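Particle-associated lyase (Acinetobacter bacteriophage AP22, PDB 4Y9V) is a phage tailspike that binds the capsular polysaccharide of Acinetobacter baumannii and, as a lyase, probably degrades it. Local coordinates at residues A432-V437 against C463-L468. Numbering follows the deposited sequence.
Sequences ASAGIV and CDFDAL
Two successive coils of the right-handed parallel beta-helix, the pectin lyase-like body of the tailspike, meet here where the chain turns a corner at Ile436 and Val437, early in strand 435-441. The loop 463-468, on its way from strand 461-463 to strand 470-476, lies against 432-437, and what joins the two is mainly buried apolar side chains. Leu468 does most of the touching. Its CA-CB bond starts off away from the neighbouring coil, but with CG anti to the backbone N (chi1 178°) and chi2 at 65° the CD1 methyl swings back, to 4.0 Å from Ala434 CB and a tight 3.3 Å from Ala434 O. Leu468 CD1 also sits 3.7 Å from Ile436 CD1, the two side chains crossing at about a right angle. Ile436 CD1 also reaches the ring of Phe465, 3.8 Å from CE2, and Ile426 of strand 424-427, in the same coil as Ile436, touches both residues. Cys463 SG lies over one face of that ring, offset toward its rim, and accepts a nearly straight N-H...S hydrogen bond from Phe465 N (3.6 Å, 162°). No hydrogen bond links the two segments; the backbone of Ala434 pairs instead with Arg469 and His470. Nearer the surface, Ala467 CB rests 3.8 Å from Ala432 N.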
loop_
_atom_site.group_PDB
_atom_site.type_symbol
_atom_site.label_atom_id
_atom_site.label_comp_id
_atom_site.label_asym_id
_atom_site.label_seq_id
_atom_site.Cartn_x
_atom_site.Cartn_y
_atom_site.Cartn_z
ATOM N N ALA A 432 6.318 -6.547 -32.849
ATOM C CA ALA A 432 7.509 -7.370 -33.062
ATOM C C ALA A 432 8.764 -6.799 -32.461
ATOM O O ALA A 432 9.762 -7.531 -32.279
ATOM C CB ALA A 432 7.738 -7.585 -34.586
ATOM N N SER A 433 8.785 -5.519 -32.204
ATOM C CA SER A 433 9.942 -4.842 -31.636
ATOM C C SER A 433 9.670 -4.261 -30.230
ATOM O O SER A 433 10.455 -3.493 -29.734
ATOM C CB SER A 433 10.430 -3.725 -32.562
ATOM O OG SER A 433 10.823 -4.315 -33.792
ATOM N N ALA A 434 8.541 -4.634 -29.635
ATOM C CA ALA A 434 8.176 -4.053 -28.336
ATOM C C ALA A 434 9.137 -4.502 -27.244
ATOM O O ALA A 434 9.548 -5.670 -27.205
ATOM C CB ALA A 434 6.752 -4.426 -27.987
ATOM N N GLY A 435 9.406 -3.622 -26.308
ATOM C CA GLY A 435 10.163 -3.936 -25.117
ATOM C C GLY A 435 9.420 -3.493 -23.855
ATOM O O GLY A 435 8.690 -2.518 -23.862
ATOM N N ILE A 436 9.680 -4.237 -22.758
ATOM C CA ILE A 436 9.140 -3.848 -21.448
ATOM C C ILE A 436 10.075 -2.911 -20.727
ATOM O O ILE A 436 9.695 -1.772 -20.446
ATOM C CB ILE A 436 8.714 -5.087 -20.616
ATOM C CG1 ILE A 436 7.711 -5.965 -21.376
ATOM C CG2 ILE A 436 8.157 -4.633 -19.278
ATOM C CD1 ILE A 436 6.506 -5.237 -21.934
ATOM N N VAL A 437 11.300 -3.351 -20.401
ATOM C CA VAL A 437 12.307 -2.476 -19.791
ATOM C C VAL A 437 13.497 -2.390 -20.722
ATOM O O VAL A 437 14.098 -3.402 -21.068
ATOM C CB VAL A 437 12.779 -2.988 -18.408
ATOM C CG1 VAL A 437 13.857 -2.076 -17.839
ATOM C CG2 VAL A 437 11.620 -3.106 -17.429
ATOM N N CYS A 463 1.308 -9.769 -19.223
ATOM C CA CYS A 463 1.348 -8.952 -20.415
ATOM C C CYS A 463 0.501 -9.633 -21.464
ATOM O O CYS A 463 0.749 -10.806 -21.791
ATOM C CB CYS A 463 2.812 -8.857 -20.910
ATOM S SG CYS A 463 3.014 -8.073 -22.523
ATOM N N ASP A 464 -0.491 -8.912 -22.010
ATOM C CA ASP A 464 -1.411 -9.478 -23.014
ATOM C C ASP A 464 -1.058 -9.075 -24.444
ATOM O O ASP A 464 -1.873 -9.209 -25.342
ATOM C CB ASP A 464 -2.867 -9.245 -22.730
ATOM C CG ASP A 464 -3.314 -7.836 -22.983
ATOM O OD1 ASP A 464 -2.441 -6.967 -23.064
ATOM O OD2 ASP A 464 -4.535 -7.655 -23.171
ATOM N N PHE A 465 0.184 -8.647 -24.666
ATOM C CA PHE A 465 0.601 -8.283 -26.027
ATOM C C PHE A 465 0.514 -9.474 -26.955
ATOM O O PHE A 465 0.876 -10.605 -26.607
ATOM C CB PHE A 465 2.030 -7.788 -26.023
ATOM C CG PHE A 465 2.316 -6.460 -25.308
ATOM C CD1 PHE A 465 1.321 -5.716 -24.695
ATOM C CD2 PHE A 465 3.598 -6.001 -25.305
ATOM C CE1 PHE A 465 1.655 -4.509 -24.081
ATOM C CE2 PHE A 465 3.938 -4.791 -24.698
ATOM C CZ PHE A 465 2.948 -4.051 -24.090
ATOM N N ASP A 466 0.140 -9.201 -28.198
ATOM C CA ASP A 466 0.206 -10.254 -29.235
ATOM C C ASP A 466 1.633 -10.565 -29.646
ATOM O O ASP A 466 1.917 -11.681 -30.116
ATOM C CB ASP A 466 -0.678 -9.834 -30.409
ATOM C CG ASP A 466 -2.081 -9.620 -29.938
ATOM O OD1 ASP A 466 -2.687 -10.574 -29.394
ATOM O OD2 ASP A 466 -2.590 -8.465 -30.005
ATOM N N ALA A 467 2.531 -9.595 -29.525
ATOM C CA ALA A 467 3.943 -9.770 -29.844
ATOM C C ALA A 467 4.760 -8.941 -28.866
ATOM O O ALA A 467 4.315 -7.865 -28.438
ATOM C CB ALA A 467 4.235 -9.354 -31.278
ATOM N N LEU A 468 5.923 -9.440 -28.511
ATOM C CA LEU A 468 6.858 -8.759 -27.611
ATOM C C LEU A 468 8.240 -9.208 -27.973
ATOM O O LEU A 468 8.503 -10.407 -28.043
ATOM C CB LEU A 468 6.514 -9.127 -26.150
ATOM C CG LEU A 468 7.453 -8.508 -25.099
ATOM C CD1 LEU A 468 7.359 -7.004 -25.049
ATOM C CD2 LEU A 468 7.153 -9.108 -23.713
#